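Local coordinates for protein triosephosphate isomerase (Toxoplasma gondii, PDB 5UPR) that probably catalyses the interconversion of D-glyceraldehyde 3-phosphate and dihydroxyacetone phosphate in glycolysis and gluconeogenesis, working as a homodimeric TIM barrel, at residues G10-N15 / D259-Q264; A23-L28 / S54-S59; N33-S38 / D253-I258; V98-S103 / R125-E130; R200-W205 / T218-G223. One frame throughout, in Å; residues are numbered along the deposited sequence.

All five contacts belong to one TIM barrel, its parallel strands inside and its helices outside. Contacts 1, 4 and 5 are buried and set a strand against a helix (4 and 5) or the turn after one (1): strand 10-15, strand 97-100 and strand 220-222. Contact 2, between two neighbouring outer helices, is partly buried, and contact 3 lies at the surface. Helix 22-34 serves contacts 2 and 3, while helix 253-260 serves contacts 1 and 3, whose centres are about 10 Å apart. Small apolar groups carry contacts 1, 3 and 4. Contact 2 adds an amide to methyl packing, and contact 5 alone has a hydrogen bond across its two segments, made by a buried arginine.

Contact 1. Residues G10-N15 / D259-Q264; sequences GFVGGN and DAAKQQ
Val12 and Ala261 meet methyl to methyl, with Val12 CG2 3.6 Å from Ala261 CB. Both side chains leave their backbones toward the opposite segment. In Val12 the touching branch is CG2, anti to the carbonyl carbon, while CG1 stands anti to the backbone N (chi1 174°). Gly10 faces the same alanine without a side chain: its CA is 4.4 Å from Ala261 O, and the two CA atoms are 5.9 Å apart. Phe11 points to the other side of the strand, where its ring meets Trp97 edge-to-face.

Ala261 is the first residue past helix 253-260 and the centre of an inverse gamma turn; its methyl points to the strand. On the far side of the turn, Lys262 NZ folds back to Asp259 OD1 at 2.7 Å in a salt bridge, reaching the anti side of the carboxylate and lying 17° out of its plane. Lys262 NZ also makes a weak hydrogen bond to Ser38 O. Phe254 and Ile258 add further apolar cover to Val12.

With no hydrogen bond across the two segments, close apolar packing alone joins the first strand to the turn that ends the last helix, while the Asp259-Lys262 pair spans that turn on its partly exposed side.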
# COMPACT_ATOMS: atom_id res chain seq x y z
N GLY A 10 -26.73 3.09 11.14
CA GLY A 10 -26.47 2.62 9.77
C GLY A 10 -25.09 3.03 9.30
O GLY A 10 -24.53 4.06 9.77
N PHE A 11 -24.49 2.20 8.42
CA PHE A 11 -23.13 2.44 7.97
C PHE A 11 -23.01 2.13 6.51
O PHE A 11 -23.38 1.04 6.09
CB PHE A 11 -22.20 1.53 8.81
CG PHE A 11 -20.75 1.77 8.60
CD1 PHE A 11 -20.09 1.27 7.47
CD2 PHE A 11 -20.01 2.54 9.51
CE1 PHE A 11 -18.73 1.47 7.29
CE2 PHE A 11 -18.66 2.74 9.32
CZ PHE A 11 -18.02 2.20 8.22
N VAL A 12 -22.46 3.06 5.74
CA VAL A 12 -22.19 2.78 4.31
C VAL A 12 -20.73 3.12 4.02
O VAL A 12 -20.32 4.28 4.17
CB VAL A 12 -23.17 3.51 3.40
CG1 VAL A 12 -22.81 3.34 1.94
CG2 VAL A 12 -24.59 3.05 3.69
N GLY A 13 -19.94 2.10 3.61
CA GLY A 13 -18.57 2.31 3.16
C GLY A 13 -18.49 2.27 1.66
O GLY A 13 -19.23 1.54 1.00
N GLY A 14 -17.60 3.08 1.11
CA GLY A 14 -17.35 3.11 -0.34
C GLY A 14 -15.90 2.74 -0.58
O GLY A 14 -15.02 3.51 -0.25
N ASN A 15 -15.63 1.55 -1.16
CA ASN A 15 -14.30 1.09 -1.42
C ASN A 15 -14.03 1.40 -2.92
O ASN A 15 -14.49 0.65 -3.79
CB ASN A 15 -14.19 -0.41 -1.16
CG ASN A 15 -12.80 -0.97 -1.48
OD1 ASN A 15 -11.86 -0.21 -1.78
ND2 ASN A 15 -12.64 -2.32 -1.41
N ASP A 259 -28.86 6.61 0.95
CA ASP A 259 -30.28 6.84 1.21
C ASP A 259 -31.08 5.57 1.58
O ASP A 259 -31.97 5.62 2.36
CB ASP A 259 -30.89 7.54 0.02
CG ASP A 259 -32.14 8.29 0.39
OD1 ASP A 259 -32.15 9.07 1.40
OD2 ASP A 259 -33.12 8.10 -0.34
N ALA A 260 -30.72 4.43 1.02
CA ALA A 260 -31.35 3.14 1.38
C ALA A 260 -31.05 2.65 2.80
O ALA A 260 -31.84 1.92 3.35
CB ALA A 260 -30.96 2.06 0.40
N ALA A 261 -29.89 3.00 3.35
CA ALA A 261 -29.51 2.61 4.70
C ALA A 261 -30.16 3.50 5.86
O ALA A 261 -29.54 3.84 6.84
CB ALA A 261 -28.01 2.58 4.82
N LYS A 262 -31.46 3.74 5.74
CA LYS A 262 -32.32 4.44 6.71
C LYS A 262 -33.62 3.67 6.81
O LYS A 262 -34.14 3.09 5.83
CB LYS A 262 -32.66 5.83 6.22
CG LYS A 262 -31.44 6.67 5.95
CD LYS A 262 -31.83 8.12 5.77
CE LYS A 262 -32.17 8.48 4.34
NZ LYS A 262 -31.31 9.64 3.93
N GLN A 263 -34.14 3.68 8.01
CA GLN A 263 -35.44 3.14 8.24
C GLN A 263 -36.31 4.37 8.50
O GLN A 263 -35.99 5.18 9.33
CB GLN A 263 -35.36 2.21 9.41
CG GLN A 263 -36.48 1.21 9.55
CD GLN A 263 -36.27 0.40 10.81
OE1 GLN A 263 -37.17 -0.24 11.37
NE2 GLN A 263 -35.07 0.49 11.32
N GLN A 264 -37.38 4.55 7.77
CA GLN A 264 -38.32 5.64 8.10
C GLN A 264 -39.61 5.03 8.46
O GLN A 264 -39.88 3.92 8.03
CB GLN A 264 -38.47 6.63 6.95
CG GLN A 264 -37.41 7.73 7.06
CD GLN A 264 -36.87 8.12 5.72
OE1 GLN A 264 -37.19 9.20 5.22
NE2 GLN A 264 -36.08 7.22 5.10

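Contact 2. Residues A23-L28 / S54-S59; sequences AKTQEL and SQVQDS
Thr25 and the flat amide of Gln55 provide most of the packing between helix 22-34 and helix 53-59. Each side chain reaches out toward the other's helix. Thr25 CG2 lies 3.5 Å from Gln55 NE2 and close to the amide carbon as well, so a methyl group rests against the amide without any hydrogen bond between the two segments. An extended chain carries the Gln55 amide across the gap, with CG anti to the backbone N (chi1 176°). There NE2 also approaches the backbone N of Gln26, at 3.6 Å, and the CB of the same residue.

The apolar part is a methyl pair: Thr25 CG2 is 3.6 Å from Val56 CG2, the Val56 side chain lying athwart that of Thr25. Val56 also touches Val29 of the partner helix and Val67 of strand 65-69.

Among the polar groups, Gln55 NE2 reaches over to Thr22 O at the start of helix 22-34, which fixes the amide over Thr25. A second inter-helix bond runs from Asn33 ND2 to Ser59 O. Other bonds stay within one chain stretch: Thr25 OG1 to Thr21 O, with the Thr25 methyl turned to the other helix, and Ser59 OG to Gln55 O at 2.8 Å, while Ser59 N reaches that oxygen from the opposite face of its plane.

The segment axes approach to 10.1 Å and run at 34° to each other. Such packing of successive outer helices is characteristic of the TIM barrel, whose repeated beta-alpha-beta crossovers place neighbouring helices side by side.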
# COMPACT_ATOMS: atom_id res chain seq x y z
N ALA A 23 -8.58 14.40 -10.85
CA ALA A 23 -9.87 14.96 -11.28
C ALA A 23 -11.05 14.11 -10.85
O ALA A 23 -12.06 14.63 -10.47
CB ALA A 23 -9.87 15.21 -12.81
N LYS A 24 -10.93 12.79 -10.93
CA LYS A 24 -12.04 11.90 -10.52
C LYS A 24 -12.25 11.97 -9.00
O LYS A 24 -13.36 11.90 -8.52
CB LYS A 24 -11.82 10.47 -10.99
CG LYS A 24 -11.87 10.38 -12.52
CD LYS A 24 -11.27 9.07 -13.01
CE LYS A 24 -11.88 8.58 -14.32
NZ LYS A 24 -11.88 7.09 -14.30
N THR A 25 -11.15 12.14 -8.25
CA THR A 25 -11.24 12.35 -6.82
C THR A 25 -12.04 13.64 -6.52
O THR A 25 -12.89 13.65 -5.63
CB THR A 25 -9.84 12.38 -6.18
OG1 THR A 25 -9.21 11.13 -6.38
CG2 THR A 25 -9.92 12.69 -4.71
N GLN A 26 -11.74 14.70 -7.25
CA GLN A 26 -12.40 16.00 -7.07
C GLN A 26 -13.89 15.85 -7.38
O GLN A 26 -14.74 16.32 -6.63
CB GLN A 26 -11.76 17.09 -7.96
CG GLN A 26 -12.24 18.49 -7.60
CD GLN A 26 -11.59 19.58 -8.45
OE1 GLN A 26 -11.46 19.46 -9.68
NE2 GLN A 26 -11.19 20.67 -7.82
N GLU A 27 -14.20 15.18 -8.47
CA GLU A 27 -15.59 14.89 -8.82
C GLU A 27 -16.35 14.13 -7.75
O GLU A 27 -17.49 14.47 -7.43
CB GLU A 27 -15.65 14.11 -10.15
CG GLU A 27 -17.07 13.74 -10.63
CD GLU A 27 -17.12 12.44 -11.42
OE1 GLU A 27 -16.34 12.39 -12.40
OE2 GLU A 27 -17.87 11.49 -11.04
N LEU A 28 -15.75 13.06 -7.21
CA LEU A 28 -16.40 12.29 -6.15
C LEU A 28 -16.60 13.13 -4.89
O LEU A 28 -17.62 13.01 -4.23
CB LEU A 28 -15.63 11.00 -5.84
CG LEU A 28 -15.79 9.98 -6.98
CD1 LEU A 28 -14.76 8.83 -6.95
CD2 LEU A 28 -17.17 9.40 -6.96
N SER A 54 -5.16 12.55 1.13
CA SER A 54 -5.00 13.92 1.64
C SER A 54 -5.83 14.96 0.90
O SER A 54 -6.34 15.89 1.52
CB SER A 54 -3.54 14.37 1.71
OG SER A 54 -3.05 14.63 0.41
N GLN A 55 -6.00 14.77 -0.40
CA GLN A 55 -6.84 15.64 -1.22
C GLN A 55 -8.32 15.55 -0.77
O GLN A 55 -9.02 16.57 -0.67
CB GLN A 55 -6.73 15.21 -2.70
CG GLN A 55 -7.63 15.97 -3.68
CD GLN A 55 -7.61 15.42 -5.10
OE1 GLN A 55 -6.74 14.67 -5.48
NE2 GLN A 55 -8.60 15.77 -5.87
N VAL A 56 -8.77 14.33 -0.49
CA VAL A 56 -10.13 14.16 0.00
C VAL A 56 -10.29 14.83 1.37
O VAL A 56 -11.26 15.58 1.60
CB VAL A 56 -10.52 12.66 0.10
CG1 VAL A 56 -11.87 12.47 0.70
CG2 VAL A 56 -10.50 12.01 -1.26
N GLN A 57 -9.31 14.61 2.28
CA GLN A 57 -9.34 15.26 3.60
C GLN A 57 -9.37 16.79 3.49
O GLN A 57 -10.03 17.46 4.30
CB GLN A 57 -8.12 14.90 4.45
CG GLN A 57 -8.04 13.49 4.87
CD GLN A 57 -6.77 13.17 5.61
OE1 GLN A 57 -5.66 13.32 5.06
NE2 GLN A 57 -6.92 12.79 6.86
N ASP A 58 -8.65 17.36 2.51
CA ASP A 58 -8.62 18.81 2.36
C ASP A 58 -9.88 19.44 1.81
O ASP A 58 -10.13 20.62 2.13
CB ASP A 58 -7.50 19.23 1.42
CG ASP A 58 -6.10 18.97 2.01
OD1 ASP A 58 -5.98 18.41 3.15
OD2 ASP A 58 -5.14 19.28 1.29
N SER A 59 -10.62 18.74 0.95
CA SER A 59 -11.78 19.32 0.27
C SER A 59 -13.15 18.80 0.74
O SER A 59 -14.18 19.41 0.42
CB SER A 59 -11.65 19.17 -1.25
OG SER A 59 -11.41 17.82 -1.59

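Contact 3. Residues N33-S38 / D253-I258; sequences NSAPVS and DFVSII
Val255 lies against Ala35 and Val37, joining helix 253-260 to the chain that leaves helix 22-34. Before it in sequence, Asp253 OD2 accepts a hydrogen bond from Gly228 N. Phe254 then turns to the barrel wall, with its ring against Val44 and Val46.

At Val255 the direction changes and the side chain points to the 33-38 segment. Its two methyls share the work. CG2, anti to the carbonyl carbon, is 4.0 Å from Ala35 CB, whereas CG1, anti to the backbone N (chi1 176°), is 4.0 Å from Val37 CG2. CG1 also lies 4.0 Å from Ala35 CB, so the alanine methyl faces the fork of the valine. Val37 and Val255 run antiparallel, side by side, and their contact is one of branches lying alongside.

Ser256 points away from this partner, and Ile257 packs against Phe243 and Val245 of the last strand. Ile258, one turn after Val255, points toward the 33-38 segment again, but its side chain comes no closer than 4.7 Å and packs instead on Val44. Val37 also touches Lys262, just past the helix.

No hydrogen bond crosses the two segments, and the spacing is that of ordinary apolar packing. The arrangement belongs to the outer layer of the TIM barrel where it closes: the last helix packs against the loop that follows the first helix, and its inner residues Phe254, Ile257 and Ile258 cover strands 242-245, 10-15 and 42-47.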
# COMPACT_ATOMS: atom_id res chain seq x y z
N ASN A 33 -20.13 16.37 -1.29
CA ASN A 33 -20.40 17.69 -0.71
C ASN A 33 -21.76 18.28 -1.13
O ASN A 33 -22.38 18.97 -0.35
CB ASN A 33 -19.30 18.71 -1.06
CG ASN A 33 -18.00 18.48 -0.29
OD1 ASN A 33 -17.99 17.86 0.77
ND2 ASN A 33 -16.93 19.01 -0.81
N SER A 34 -22.20 18.05 -2.36
CA SER A 34 -23.46 18.61 -2.85
C SER A 34 -24.63 17.62 -2.75
O SER A 34 -25.71 17.96 -3.17
CB SER A 34 -23.36 18.98 -4.33
OG SER A 34 -22.17 19.54 -4.77
N ALA A 35 -24.43 16.40 -2.23
CA ALA A 35 -25.50 15.37 -2.31
C ALA A 35 -26.71 15.91 -1.60
O ALA A 35 -26.60 16.37 -0.47
CB ALA A 35 -25.07 14.07 -1.65
N PRO A 36 -27.87 15.91 -2.26
CA PRO A 36 -29.03 16.53 -1.64
C PRO A 36 -29.85 15.53 -0.83
O PRO A 36 -31.06 15.50 -0.90
CB PRO A 36 -29.79 17.09 -2.85
CG PRO A 36 -29.51 16.09 -3.92
CD PRO A 36 -28.19 15.41 -3.61
N VAL A 37 -29.17 14.68 -0.09
CA VAL A 37 -29.74 13.67 0.75
C VAL A 37 -29.04 13.95 2.07
O VAL A 37 -27.86 14.36 2.07
CB VAL A 37 -29.37 12.27 0.18
CG1 VAL A 37 -29.39 11.11 1.20
CG2 VAL A 37 -30.24 11.98 -1.05
N SER A 38 -29.76 13.81 3.17
CA SER A 38 -29.14 14.02 4.48
C SER A 38 -28.39 12.76 4.84
O SER A 38 -28.89 11.69 4.59
CB SER A 38 -30.15 14.37 5.57
OG SER A 38 -29.44 14.58 6.78
N ASP A 253 -24.67 6.52 -7.98
CA ASP A 253 -25.42 5.43 -7.37
C ASP A 253 -25.07 5.30 -5.89
O ASP A 253 -25.90 4.85 -5.10
CB ASP A 253 -25.19 4.11 -8.14
CG ASP A 253 -26.23 3.01 -7.76
OD1 ASP A 253 -27.43 3.34 -7.72
OD2 ASP A 253 -25.91 1.84 -7.57
N PHE A 254 -23.87 5.70 -5.50
CA PHE A 254 -23.44 5.66 -4.10
C PHE A 254 -24.38 6.43 -3.22
O PHE A 254 -24.70 5.97 -2.13
CB PHE A 254 -22.01 6.21 -3.96
CG PHE A 254 -21.41 6.01 -2.60
CD1 PHE A 254 -21.19 4.72 -2.09
CD2 PHE A 254 -20.95 7.10 -1.87
CE1 PHE A 254 -20.57 4.53 -0.89
CE2 PHE A 254 -20.36 6.93 -0.66
CZ PHE A 254 -20.15 5.64 -0.15
N VAL A 255 -24.83 7.60 -3.69
CA VAL A 255 -25.74 8.42 -2.89
C VAL A 255 -27.12 7.72 -2.71
O VAL A 255 -27.72 7.81 -1.64
CB VAL A 255 -25.89 9.83 -3.49
CG1 VAL A 255 -26.91 10.68 -2.74
CG2 VAL A 255 -24.55 10.56 -3.49
N SER A 256 -27.60 7.03 -3.74
CA SER A 256 -28.82 6.21 -3.58
C SER A 256 -28.65 5.10 -2.54
O SER A 256 -29.60 4.78 -1.85
CB SER A 256 -29.27 5.54 -4.86
OG SER A 256 -29.19 6.43 -5.95
N ILE A 257 -27.45 4.51 -2.44
CA ILE A 257 -27.24 3.42 -1.49
C ILE A 257 -27.25 3.98 -0.08
O ILE A 257 -27.86 3.38 0.79
CB ILE A 257 -25.97 2.61 -1.79
CG1 ILE A 257 -26.10 1.89 -3.12
CG2 ILE A 257 -25.68 1.59 -0.68
CD1 ILE A 257 -24.77 1.44 -3.76
N ILE A 258 -26.61 5.14 0.14
CA ILE A 258 -26.63 5.81 1.43
C ILE A 258 -28.07 6.07 1.86
O ILE A 258 -28.46 5.76 2.99
CB ILE A 258 -25.85 7.17 1.41
CG1 ILE A 258 -24.35 6.95 1.23
CG2 ILE A 258 -26.14 8.01 2.66
CD1 ILE A 258 -23.59 8.19 0.77

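Contact 4. Residues V98-S103 / R125-E130; sequences VVLGHS and RAALNE. With SO4 (sulfate ion), chain F.
Segments 98-103 and 125-130, a strand and a helix end, come nearest at Val98 and Ala127, whose CA atoms are 7.9 Å apart. Ala127 points its methyl at the strand, where two side chains receive it: Val98 CG2 is 4.1 Å from Ala127 CB, and Leu100 CD1 is 4.2 Å from that same CB. Val98 and Leu100 lie two residues apart, so both side chains emerge on the helix-facing side of the strand. In Val98, chi1 of -69° sets CG1 anti to the carbonyl carbon and puts CG2, the touching branch, between the backbone N and the carbonyl carbon. The contact is wholly apolar.

On the outer side of the helix, Arg125 points away from the strand. Its NE donates to Asn129 OD1 at 2.9 Å, one turn along, with that oxygen close to the guanidinium plane. This bond helps fix the rotation of the guanidinium group, whose NH1 also donates to Ala164 O. A sulfate ion, probably from the crystallisation liquor, lies at the guanidinium edge: Arg125 NH1 reaches its O1 at 2.7 Å, and Arg125 NH2 reaches its O2 at 3.1 Å. Asn129 ND2 is in turn hydrogen-bonded to Gln76 OE1.

Beyond Leu100 the chain turns through Gly101 to His102, which caps the following helix through ND1 to Glu104 N and packs on Thr82 of the second subunit. Around the apolar centre, Val134 of the adjacent strand 133-138 touches both Val98 and Ala127, Ile90 of helix 87-92 borders Val98, and Lys123 and Val124 of helix 117-129 cover Leu100.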
# COMPACT_ATOMS: atom_id res chain seq x y z
N VAL A 98 -9.70 2.18 8.57
CA VAL A 98 -9.03 1.32 7.62
C VAL A 98 -9.92 0.12 7.23
O VAL A 98 -10.67 -0.39 8.08
CB VAL A 98 -7.71 0.77 8.15
CG1 VAL A 98 -6.73 1.93 8.25
CG2 VAL A 98 -7.82 0.03 9.48
N VAL A 99 -9.78 -0.33 5.98
CA VAL A 99 -10.35 -1.58 5.50
C VAL A 99 -9.31 -2.66 5.62
O VAL A 99 -8.16 -2.48 5.14
CB VAL A 99 -10.77 -1.44 4.03
CG1 VAL A 99 -11.38 -2.75 3.51
CG2 VAL A 99 -11.76 -0.23 3.83
N LEU A 100 -9.66 -3.78 6.28
CA LEU A 100 -8.70 -4.90 6.45
C LEU A 100 -9.31 -6.21 6.06
O LEU A 100 -10.53 -6.45 6.30
CB LEU A 100 -8.25 -4.93 7.91
CG LEU A 100 -7.25 -3.82 8.29
CD1 LEU A 100 -6.83 -3.92 9.75
CD2 LEU A 100 -6.01 -3.91 7.42
N GLY A 101 -8.50 -7.08 5.51
CA GLY A 101 -8.94 -8.38 5.05
C GLY A 101 -9.90 -8.51 3.89
O GLY A 101 -10.56 -9.53 3.76
N HIS A 102 -9.93 -7.51 3.01
CA HIS A 102 -10.68 -7.62 1.79
C HIS A 102 -10.31 -8.91 1.06
O HIS A 102 -9.11 -9.25 1.00
CB HIS A 102 -10.48 -6.41 0.88
CG HIS A 102 -11.55 -6.27 -0.15
ND1 HIS A 102 -11.53 -6.95 -1.32
CD2 HIS A 102 -12.73 -5.59 -0.11
CE1 HIS A 102 -12.63 -6.66 -1.99
NE2 HIS A 102 -13.38 -5.84 -1.28
N SER A 103 -11.28 -9.55 0.46
CA SER A 103 -10.98 -10.83 -0.25
C SER A 103 -9.94 -10.69 -1.35
O SER A 103 -9.18 -11.63 -1.62
CB SER A 103 -12.23 -11.53 -0.84
OG SER A 103 -12.86 -10.60 -1.62
N ARG A 125 -5.29 -6.07 15.02
CA ARG A 125 -4.77 -5.76 16.35
C ARG A 125 -3.89 -4.50 16.34
O ARG A 125 -4.00 -3.66 17.24
CB ARG A 125 -3.92 -6.93 16.88
CG ARG A 125 -3.22 -6.70 18.20
CD ARG A 125 -4.28 -6.34 19.26
NE ARG A 125 -3.75 -5.98 20.59
CZ ARG A 125 -3.59 -6.78 21.64
NH1 ARG A 125 -3.98 -8.06 21.64
NH2 ARG A 125 -2.97 -6.30 22.70
N ALA A 126 -3.00 -4.41 15.36
CA ALA A 126 -2.10 -3.27 15.24
C ALA A 126 -2.87 -1.97 15.03
O ALA A 126 -2.57 -0.92 15.64
CB ALA A 126 -1.13 -3.49 14.12
N ALA A 127 -3.90 -2.04 14.17
CA ALA A 127 -4.74 -0.89 13.86
C ALA A 127 -5.50 -0.40 15.10
O ALA A 127 -5.51 0.81 15.44
CB ALA A 127 -5.69 -1.24 12.74
N LEU A 128 -6.14 -1.35 15.79
CA LEU A 128 -6.88 -1.00 17.02
C LEU A 128 -5.98 -0.48 18.11
O LEU A 128 -6.34 0.49 18.80
CB LEU A 128 -7.67 -2.22 17.50
CG LEU A 128 -8.76 -2.81 16.64
CD1 LEU A 128 -9.27 -4.11 17.27
CD2 LEU A 128 -9.84 -1.75 16.39
N ASN A 129 -4.80 -1.09 18.28
CA ASN A 129 -3.79 -0.57 19.24
C ASN A 129 -3.46 0.89 18.97
O ASN A 129 -3.15 1.58 19.88
CB ASN A 129 -2.46 -1.32 19.20
CG ASN A 129 -2.51 -2.72 19.81
OD1 ASN A 129 -3.47 -3.12 20.51
ND2 ASN A 129 -1.42 -3.48 19.55
N GLU A 130 -3.47 1.35 17.72
CA GLU A 130 -3.15 2.75 17.42
C GLU A 130 -4.39 3.65 17.33
O GLU A 130 -4.29 4.75 16.80
CB GLU A 130 -2.36 2.83 16.12
CG GLU A 130 -1.00 2.18 16.21
CD GLU A 130 0.00 2.91 17.09
OE1 GLU A 130 -0.09 4.16 17.28
OE2 GLU A 130 0.91 2.21 17.56
S SO4 F . -3.04 -9.61 24.53
O1 SO4 F . -4.32 -8.94 24.21
O2 SO4 F . -2.00 -8.58 24.62
O3 SO4 F . -3.23 -10.25 25.86
O4 SO4 F . -2.70 -10.65 23.53

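Contact 5. Residues R200-W205 / T218-G223; sequences RDIRNW and TRVIYG
Ile202 and Arg203 of helix 192-209 pack on Val220 and Thr218 in a helix-to-strand layer of the TIM barrel, where the outer helix covers strand 220-222. The first shell has an apolar and a polar half. Ile202 CG2 lies 4.1 Å from Val220 CG1, and Ile202 CD1 approaches that same methyl. Beside them the Arg203 guanidinium passes along the valine, with NH2 3.7 Å from Val220 CG2 in an oblique approach. The arginine side chain does not start toward the strand; it is extended at first, then bends at chi3 (-55°), which brings its end over to Thr218.

The next shell holds this group in place. Arg203 NE forms a salt bridge with Asp239 OD1, which Arg200 NH1 also pairs with, and NH2 forms another with Asp241 OD2, which also accepts from Val220 N. NH1 is shared between Thr218 O and Ala215 O. A buried positive charge is thus met by two carboxylates, one of them shared with Arg200, and two carbonyl oxygens, an environment that would probably favour its charged state. Farther out, Leu154 and Tyr178 border Ile202, while Thr218 OG1 is hydrogen-bonded to Val214 O.

The bond that crosses the contact runs from Arg203 NH1 to Thr218 O, 2.8 Å long with an N-H...O angle of 159°, and it lies in the carbonyl plane.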
# COMPACT_ATOMS: atom_id res chain seq x y z
N ARG A 200 -27.08 -12.71 10.84
CA ARG A 200 -27.50 -13.19 12.15
C ARG A 200 -26.55 -14.27 12.71
O ARG A 200 -26.30 -14.28 13.87
CB ARG A 200 -28.96 -13.66 12.11
CG ARG A 200 -29.56 -14.09 13.46
CD ARG A 200 -29.34 -13.05 14.51
NE ARG A 200 -30.57 -12.83 15.27
CZ ARG A 200 -30.95 -11.64 15.76
NH1 ARG A 200 -30.17 -10.53 15.66
NH2 ARG A 200 -32.13 -11.54 16.41
N ASP A 201 -26.03 -15.18 11.86
CA ASP A 201 -25.01 -16.11 12.25
C ASP A 201 -23.73 -15.40 12.72
O ASP A 201 -23.12 -15.82 13.66
CB ASP A 201 -24.60 -17.02 11.08
CG ASP A 201 -25.63 -18.07 10.70
OD1 ASP A 201 -26.53 -18.37 11.53
OD2 ASP A 201 -25.44 -18.63 9.60
N ILE A 202 -23.33 -14.34 12.03
CA ILE A 202 -22.19 -13.56 12.40
C ILE A 202 -22.43 -12.91 13.77
O ILE A 202 -21.54 -12.94 14.64
CB ILE A 202 -21.84 -12.50 11.32
CG1 ILE A 202 -21.31 -13.19 10.08
CG2 ILE A 202 -20.86 -11.44 11.90
CD1 ILE A 202 -21.39 -12.30 8.89
N ARG A 203 -23.62 -12.38 13.97
CA ARG A 203 -23.96 -11.75 15.28
C ARG A 203 -24.03 -12.79 16.41
O ARG A 203 -23.59 -12.50 17.49
CB ARG A 203 -25.23 -10.90 15.17
CG ARG A 203 -25.39 -9.86 16.28
CD ARG A 203 -26.63 -8.98 16.12
NE ARG A 203 -26.65 -8.30 14.80
CZ ARG A 203 -25.89 -7.27 14.45
NH1 ARG A 203 -25.04 -6.71 15.28
NH2 ARG A 203 -25.99 -6.79 13.21
N ASN A 204 -24.49 -13.99 16.12
CA ASN A 204 -24.52 -15.08 17.11
C ASN A 204 -23.08 -15.48 17.41
O ASN A 204 -22.80 -15.81 18.56
CB ASN A 204 -25.30 -16.33 16.68
CG ASN A 204 -26.80 -16.11 16.54
OD1 ASN A 204 -27.37 -15.16 17.09
ND2 ASN A 204 -27.45 -16.98 15.74
N TRP A 205 -22.18 -15.43 16.43
CA TRP A 205 -20.78 -15.71 16.69
C TRP A 205 -20.22 -14.68 17.68
O TRP A 205 -19.54 -15.07 18.64
CB TRP A 205 -19.91 -15.77 15.39
CG TRP A 205 -18.47 -16.11 15.70
CD1 TRP A 205 -17.91 -17.38 15.76
CD2 TRP A 205 -17.44 -15.20 16.08
NE1 TRP A 205 -16.60 -17.28 16.17
CE2 TRP A 205 -16.27 -15.96 16.33
CE3 TRP A 205 -17.38 -13.80 16.20
CZ2 TRP A 205 -15.10 -15.37 16.80
CZ3 TRP A 205 -16.16 -13.21 16.64
CH2 TRP A 205 -15.06 -13.99 16.88
N THR A 218 -22.09 -4.14 17.39
CA THR A 218 -21.23 -4.17 16.23
C THR A 218 -22.07 -4.05 14.95
O THR A 218 -22.96 -4.87 14.71
CB THR A 218 -20.35 -5.44 16.22
OG1 THR A 218 -19.60 -5.56 17.43
CG2 THR A 218 -19.44 -5.47 15.02
N ARG A 219 -21.80 -3.03 14.11
CA ARG A 219 -22.43 -3.02 12.79
C ARG A 219 -21.91 -4.19 11.91
O ARG A 219 -20.69 -4.44 11.83
CB ARG A 219 -22.20 -1.70 12.06
CG ARG A 219 -23.12 -0.60 12.44
CD ARG A 219 -22.79 0.08 13.80
NE ARG A 219 -21.48 0.71 13.83
CZ ARG A 219 -21.19 1.93 13.33
NH1 ARG A 219 -22.11 2.68 12.74
NH2 ARG A 219 -19.96 2.39 13.42
N VAL A 220 -22.81 -4.91 11.29
CA VAL A 220 -22.49 -5.95 10.28
C VAL A 220 -23.09 -5.47 8.96
O VAL A 220 -24.35 -5.42 8.80
CB VAL A 220 -23.00 -7.32 10.64
CG1 VAL A 220 -22.45 -8.37 9.68
CG2 VAL A 220 -22.59 -7.69 12.04
N ILE A 221 -22.20 -5.11 8.01
CA ILE A 221 -22.62 -4.54 6.73
C ILE A 221 -22.42 -5.56 5.58
O ILE A 221 -21.54 -6.43 5.64
CB ILE A 221 -21.93 -3.22 6.42
CG1 ILE A 221 -20.41 -3.40 6.26
CG2 ILE A 221 -22.24 -2.21 7.52
CD1 ILE A 221 -19.65 -2.10 6.02
N TYR A 222 -23.27 -5.47 4.55
CA TYR A 222 -23.25 -6.42 3.44
C TYR A 222 -22.51 -5.77 2.24
O TYR A 222 -22.74 -4.58 1.90
CB TYR A 222 -24.72 -6.88 3.02
CG TYR A 222 -24.65 -7.65 1.73
CD1 TYR A 222 -24.34 -9.03 1.74
CD2 TYR A 222 -24.79 -7.02 0.50
CE1 TYR A 222 -24.16 -9.72 0.51
CE2 TYR A 222 -24.60 -7.69 -0.70
CZ TYR A 222 -24.28 -9.02 -0.70
OH TYR A 222 -24.10 -9.67 -1.90
N GLY A 223 -21.66 -6.56 1.56
CA GLY A 223 -21.12 -6.11 0.28
C GLY A 223 -21.09 -7.23 -0.72
O GLY A 223 -21.16 -8.42 -0.33